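2-oxoglutarate-dependent dioxygenase DAO (Oryza sativa subsp. indica, PDB 6KUN) probably catalyses, as an iron(II)- and 2-oxoglutarate-dependent dioxygenase, the irreversible oxidation of the auxin indole-3-acetic acid to inactive 2-oxoindole-3-acetic acid. Local coordinates at residues D217-N229 against S258-Y272. Sequence-based numbering, arbitrary orientation.
Sequences DVGQAWSNGRLHN and SAPGELVDGEHPRRY
A Schellman motif closes helix 217-222, and its C-prime residue, Asn224, pushes its amide into the loop 258-272. With CG anti to the backbone N (chi1 -162°), the amide reaches across to two parts of that loop at once. Asn224 OD1 accepts from Arg271 N at 2.8 Å, in the carbonyl plane and on a lone pair, while Asn224 ND2 gives a hydrogen bond to Leu263 O (3.2 Å) from above the plane of that carbonyl and a weak one to Pro269 O. Leu263 O has a second donor in Arg226 NE, 3.0 Å away, and itself lies close to the plane of that guanidinium, so side chains two residues apart in the turn grip one carbonyl. Farther out, Arg226 NH2 forms a salt bridge with Asp265 OD2 (2.7 Å), the carboxylate plane turned 75° from the guanidinium. The other oxygen, Asp265 OD1, uses its syn lone pair to accept from His268 ND1, which probably limits the turning of the imidazole, over one face of which Arg226 CZ lies. A leucine in place of Arg226 would probably leave Asp265 without its cationic mate and Leu263 O with one donor fewer. Nearer the helix the packing is largely apolar: Pro260 CD sits over the five-membered ring of Trp222, 3.9 Å from its centroid, and Tyr272 CD2 lies against Ala221 CB at 3.9 Å. At Gly225, CA rests over the Arg271 guanidinium, where a CB would collide with CZ. The helix leads out of strand 211-215 of the jelly-roll core, and the loop links paired strands 256-257 and 275-276; Val257 packs on Ala221, Phe178 meets Trp222 edge-to-face, and Leu141 touches both Trp222 and Leu263.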
loop_
_atom_site.group_PDB
_atom_site.type_symbol
_atom_site.label_atom_id
_atom_site.label_comp_id
_atom_site.label_asym_id
_atom_site.label_seq_id
_atom_site.Cartn_x
_atom_site.Cartn_y
_atom_site.Cartn_z
ATOM N N ASP B 217 9.854 -24.286 14.725
ATOM C CA ASP B 217 10.110 -25.530 15.468
ATOM C C ASP B 217 11.078 -25.285 16.604
ATOM O O ASP B 217 10.867 -25.761 17.712
ATOM C CB ASP B 217 10.661 -26.619 14.563
ATOM C CG ASP B 217 9.657 -27.129 13.542
ATOM O OD1 ASP B 217 8.456 -26.814 13.606
ATOM O OD2 ASP B 217 10.136 -27.875 12.621
ATOM N N VAL B 218 12.160 -24.542 16.345
ATOM C CA VAL B 218 13.085 -24.164 17.421
ATOM C C VAL B 218 12.402 -23.361 18.522
ATOM O O VAL B 218 12.752 -23.496 19.709
ATOM C CB VAL B 218 14.298 -23.414 16.872
ATOM C CG1 VAL B 218 15.049 -22.740 18.010
ATOM C CG2 VAL B 218 15.216 -24.357 16.099
ATOM N N GLY B 219 11.406 -22.546 18.176
ATOM C CA GLY B 219 10.628 -21.881 19.214
ATOM C C GLY B 219 9.939 -22.872 20.153
ATOM O O GLY B 219 9.899 -22.672 21.398
ATOM N N GLN B 220 9.332 -23.923 19.564
ATOM C CA GLN B 220 8.650 -24.953 20.351
ATOM C C GLN B 220 9.641 -25.697 21.233
ATOM O O GLN B 220 9.345 -26.002 22.380
ATOM C CB GLN B 220 7.923 -25.907 19.396
ATOM C CG GLN B 220 7.679 -27.358 19.858
ATOM C CD GLN B 220 6.544 -27.506 20.861
ATOM O OE1 GLN B 220 5.781 -26.557 21.141
ATOM N NE2 GLN B 220 6.449 -28.691 21.432
ATOM N N ALA B 221 10.837 -25.971 20.729
ATOM C CA ALA B 221 11.809 -26.740 21.497
ATOM C C ALA B 221 12.489 -25.876 22.560
ATOM O O ALA B 221 12.589 -26.269 23.726
ATOM C CB ALA B 221 12.839 -27.403 20.570
ATOM N N TRP B 222 12.937 -24.689 22.199
ATOM C CA TRP B 222 13.537 -23.776 23.164
ATOM C C TRP B 222 12.573 -23.407 24.280
ATOM O O TRP B 222 12.998 -23.145 25.413
ATOM C CB TRP B 222 13.995 -22.528 22.419
ATOM C CG TRP B 222 14.570 -21.448 23.248
ATOM C CD1 TRP B 222 15.908 -21.219 23.491
ATOM C CD2 TRP B 222 13.859 -20.414 23.890
ATOM N NE1 TRP B 222 16.042 -20.113 24.288
ATOM C CE2 TRP B 222 14.799 -19.590 24.535
ATOM C CE3 TRP B 222 12.499 -20.087 23.986
ATOM C CZ2 TRP B 222 14.427 -18.477 25.263
ATOM C CZ3 TRP B 222 12.138 -18.980 24.697
ATOM C CH2 TRP B 222 13.094 -18.191 25.340
ATOM N N SER B 223 11.282 -23.357 23.993
ATOM C CA SER B 223 10.315 -22.943 25.005
ATOM C C SER B 223 9.819 -24.116 25.849
ATOM O O SER B 223 8.893 -23.955 26.636
ATOM C CB SER B 223 9.149 -22.242 24.342
ATOM O OG SER B 223 8.327 -23.175 23.667
ATOM N N ASN B 224 10.413 -25.281 25.656
ATOM C CA ASN B 224 10.006 -26.518 26.297
ATOM C C ASN B 224 8.558 -26.858 26.036
ATOM O O ASN B 224 7.852 -27.290 26.936
ATOM C CB ASN B 224 10.251 -26.495 27.799
ATOM C CG ASN B 224 10.245 -27.885 28.371
ATOM O OD1 ASN B 224 10.840 -28.785 27.803
ATOM N ND2 ASN B 224 9.482 -28.080 29.433
ATOM N N GLY B 225 8.105 -26.634 24.818
ATOM C CA GLY B 225 6.739 -26.949 24.462
ATOM C C GLY B 225 5.731 -25.845 24.687
ATOM O O GLY B 225 4.565 -26.029 24.344
ATOM N N ARG B 226 6.135 -24.706 25.236
ATOM C CA ARG B 226 5.181 -23.674 25.606
ATOM C C ARG B 226 4.756 -22.774 24.450
ATOM O O ARG B 226 3.688 -22.141 24.509
ATOM C CB ARG B 226 5.785 -22.828 26.730
ATOM C CG ARG B 226 5.909 -23.575 28.033
ATOM C CD ARG B 226 6.697 -22.808 29.060
ATOM N NE ARG B 226 6.824 -23.629 30.268
ATOM C CZ ARG B 226 5.831 -23.806 31.143
ATOM N NH1 ARG B 226 4.666 -23.212 30.939
ATOM N NH2 ARG B 226 6.012 -24.573 32.210
ATOM N N LEU B 227 5.530 -22.678 23.411
ATOM C CA LEU B 227 5.164 -21.851 22.248
ATOM C C LEU B 227 4.924 -22.771 21.063
ATOM O O LEU B 227 5.761 -23.643 20.778
ATOM C CB LEU B 227 6.251 -20.844 21.917
ATOM C CG LEU B 227 6.759 -19.896 22.997
ATOM C CD1 LEU B 227 7.908 -19.081 22.462
ATOM C CD2 LEU B 227 5.678 -19.011 23.490
ATOM N N HIS B 228 3.800 -22.567 20.388
ATOM C CA HIS B 228 3.333 -23.463 19.346
ATOM C C HIS B 228 4.026 -23.158 18.019
ATOM O O HIS B 228 3.956 -22.028 17.527
ATOM C CB HIS B 228 1.821 -23.304 19.155
ATOM C CG HIS B 228 1.255 -24.167 18.069
ATOM N ND1 HIS B 228 1.319 -25.546 18.113
ATOM C CD2 HIS B 228 0.642 -23.855 16.899
ATOM C CE1 HIS B 228 0.750 -26.043 17.024
ATOM N NE2 HIS B 228 0.314 -25.040 16.280
ATOM N N ASN B 229 4.633 -24.180 17.417
ATOM C CA ASN B 229 5.211 -24.040 16.084
ATOM C C ASN B 229 4.082 -24.186 15.061
ATOM O O ASN B 229 3.528 -25.273 14.865
ATOM C CB ASN B 229 6.327 -25.047 15.850
ATOM C CG ASN B 229 5.962 -26.446 16.229
ATOM O OD1 ASN B 229 5.188 -26.685 17.178
ATOM N ND2 ASN B 229 6.532 -27.405 15.516
ATOM N N SER B 258 18.516 -25.589 23.303
ATOM C CA SER B 258 18.216 -26.174 24.604
ATOM C C SER B 258 17.341 -25.241 25.429
ATOM O O SER B 258 17.667 -24.072 25.616
ATOM C CB SER B 258 19.512 -26.472 25.384
ATOM O OG SER B 258 19.178 -27.149 26.595
ATOM N N ALA B 259 16.217 -25.758 25.897
ATOM C CA ALA B 259 15.292 -24.953 26.661
ATOM C C ALA B 259 15.973 -24.397 27.902
ATOM O O ALA B 259 16.842 -25.064 28.478
ATOM C CB ALA B 259 14.067 -25.777 27.056
ATOM N N PRO B 260 15.650 -23.178 28.313
ATOM C CA PRO B 260 16.145 -22.675 29.605
ATOM C C PRO B 260 15.514 -23.403 30.787
ATOM O O PRO B 260 14.353 -23.825 30.746
ATOM C CB PRO B 260 15.746 -21.190 29.573
ATOM C CG PRO B 260 15.521 -20.870 28.068
ATOM C CD PRO B 260 14.995 -22.129 27.489
ATOM N N GLY B 261 16.279 -23.513 31.868
ATOM C CA GLY B 261 15.773 -24.114 33.096
ATOM C C GLY B 261 14.372 -23.722 33.550
ATOM O O GLY B 261 13.585 -24.594 33.950
ATOM N N GLU B 262 14.010 -22.437 33.500
ATOM C CA GLU B 262 12.801 -21.994 34.172
ATOM C C GLU B 262 11.515 -22.391 33.444
ATOM O O GLU B 262 10.418 -22.158 33.983
ATOM C CB GLU B 262 12.798 -20.469 34.365
ATOM C CG GLU B 262 13.948 -19.928 35.203
ATOM C CD GLU B 262 15.183 -19.574 34.371
ATOM O OE1 GLU B 262 15.569 -20.370 33.476
ATOM O OE2 GLU B 262 15.758 -18.495 34.623
ATOM N N LEU B 263 11.615 -22.996 32.257
ATOM C CA LEU B 263 10.433 -23.435 31.524
ATOM C C LEU B 263 10.111 -24.915 31.730
ATOM O O LEU B 263 9.087 -25.388 31.203
ATOM C CB LEU B 263 10.590 -23.168 30.026
ATOM C CG LEU B 263 10.872 -21.722 29.619
ATOM C CD1 LEU B 263 9.963 -20.773 30.351
ATOM C CD2 LEU B 263 12.319 -21.377 29.876
ATOM N N VAL B 264 10.958 -25.654 32.457
ATOM C CA VAL B 264 10.690 -27.041 32.838
ATOM C C VAL B 264 10.376 -27.082 34.332
ATOM O O VAL B 264 11.214 -26.708 35.164
ATOM C CB VAL B 264 11.865 -27.979 32.505
ATOM C CG1 VAL B 264 13.204 -27.294 32.773
ATOM C CG2 VAL B 264 11.727 -29.297 33.320
ATOM N N ASP B 265 9.174 -27.550 34.669
ATOM C CA ASP B 265 8.713 -27.621 36.057
ATOM C C ASP B 265 8.103 -28.993 36.310
ATOM O O ASP B 265 8.076 -29.856 35.428
ATOM C CB ASP B 265 7.710 -26.493 36.356
ATOM C CG ASP B 265 6.664 -26.319 35.260
ATOM O OD1 ASP B 265 6.037 -27.315 34.866
ATOM O OD2 ASP B 265 6.440 -25.168 34.807
ATOM N N GLY B 266 7.610 -29.205 37.539
ATOM C CA GLY B 266 6.976 -30.470 37.857
ATOM C C GLY B 266 5.881 -30.849 36.879
ATOM O O GLY B 266 5.721 -32.025 36.543
ATOM N N GLU B 267 5.120 -29.859 36.398
ATOM C CA GLU B 267 3.992 -30.091 35.502
ATOM C C GLU B 267 4.357 -30.026 34.021
ATOM O O GLU B 267 3.589 -30.518 33.185
ATOM C CB GLU B 267 2.888 -29.060 35.778
ATOM C CG GLU B 267 1.643 -29.602 36.461
ATOM C CD GLU B 267 0.624 -30.131 35.471
ATOM O OE1 GLU B 267 0.025 -29.313 34.739
ATOM O OE2 GLU B 267 0.429 -31.368 35.421
ATOM N N HIS B 268 5.485 -29.408 33.667
ATOM C CA HIS B 268 5.978 -29.382 32.289
ATOM C C HIS B 268 7.433 -29.845 32.322
ATOM O O HIS B 268 8.354 -29.027 32.419
ATOM C CB HIS B 268 5.849 -27.990 31.674
ATOM C CG HIS B 268 4.455 -27.441 31.691
ATOM N ND1 HIS B 268 3.913 -26.823 32.798
ATOM C CD2 HIS B 268 3.493 -27.418 30.740
ATOM C CE1 HIS B 268 2.677 -26.444 32.527
ATOM N NE2 HIS B 268 2.398 -26.792 31.285
ATOM N N PRO B 269 7.676 -31.155 32.282
ATOM C CA PRO B 269 9.062 -31.655 32.296
ATOM C C PRO B 269 9.722 -31.511 30.925
ATOM O O PRO B 269 9.059 -31.382 29.898
ATOM C CB PRO B 269 8.909 -33.131 32.666
ATOM C CG PRO B 269 7.545 -33.496 32.153
ATOM C CD PRO B 269 6.681 -32.246 32.227
ATOM N N ARG B 270 11.041 -31.554 30.942
ATOM C CA ARG B 270 11.856 -31.313 29.753
ATOM C C ARG B 270 11.467 -32.199 28.575
ATOM O O ARG B 270 11.567 -33.425 28.627
ATOM C CB ARG B 270 13.301 -31.550 30.143
ATOM C CG ARG B 270 14.285 -31.365 28.982
ATOM C CD ARG B 270 15.503 -30.588 29.437
ATOM N NE ARG B 270 16.483 -30.437 28.365
ATOM C CZ ARG B 270 16.237 -29.862 27.188
ATOM N NH1 ARG B 270 15.035 -29.388 26.906
ATOM N NH2 ARG B 270 17.200 -29.776 26.285
ATOM N N ARG B 271 11.039 -31.555 27.489
ATOM C CA ARG B 271 10.389 -32.236 26.374
ATOM C C ARG B 271 11.368 -32.781 25.341
ATOM O O ARG B 271 11.144 -33.860 24.794
ATOM C CB ARG B 271 9.404 -31.289 25.662
ATOM C CG ARG B 271 8.191 -30.890 26.503
ATOM C CD ARG B 271 7.018 -31.840 26.315
ATOM N NE ARG B 271 5.971 -31.272 25.468
ATOM C CZ ARG B 271 5.198 -30.244 25.818
ATOM N NH1 ARG B 271 5.369 -29.648 26.996
ATOM N NH2 ARG B 271 4.266 -29.800 24.985
ATOM N N TYR B 272 12.456 -32.070 25.067
ATOM C CA TYR B 272 13.325 -32.402 23.955
ATOM C C TYR B 272 14.753 -32.488 24.436
ATOM O O TYR B 272 15.165 -31.720 25.319
ATOM C CB TYR B 272 13.204 -31.365 22.843
ATOM C CG TYR B 272 11.789 -31.173 22.328
ATOM C CD1 TYR B 272 11.234 -32.057 21.424
ATOM C CD2 TYR B 272 11.030 -30.097 22.729
ATOM C CE1 TYR B 272 9.959 -31.867 20.931
ATOM C CE2 TYR B 272 9.744 -29.910 22.273
ATOM C CZ TYR B 272 9.232 -30.796 21.348
ATOM O OH TYR B 272 7.938 -30.622 20.879
#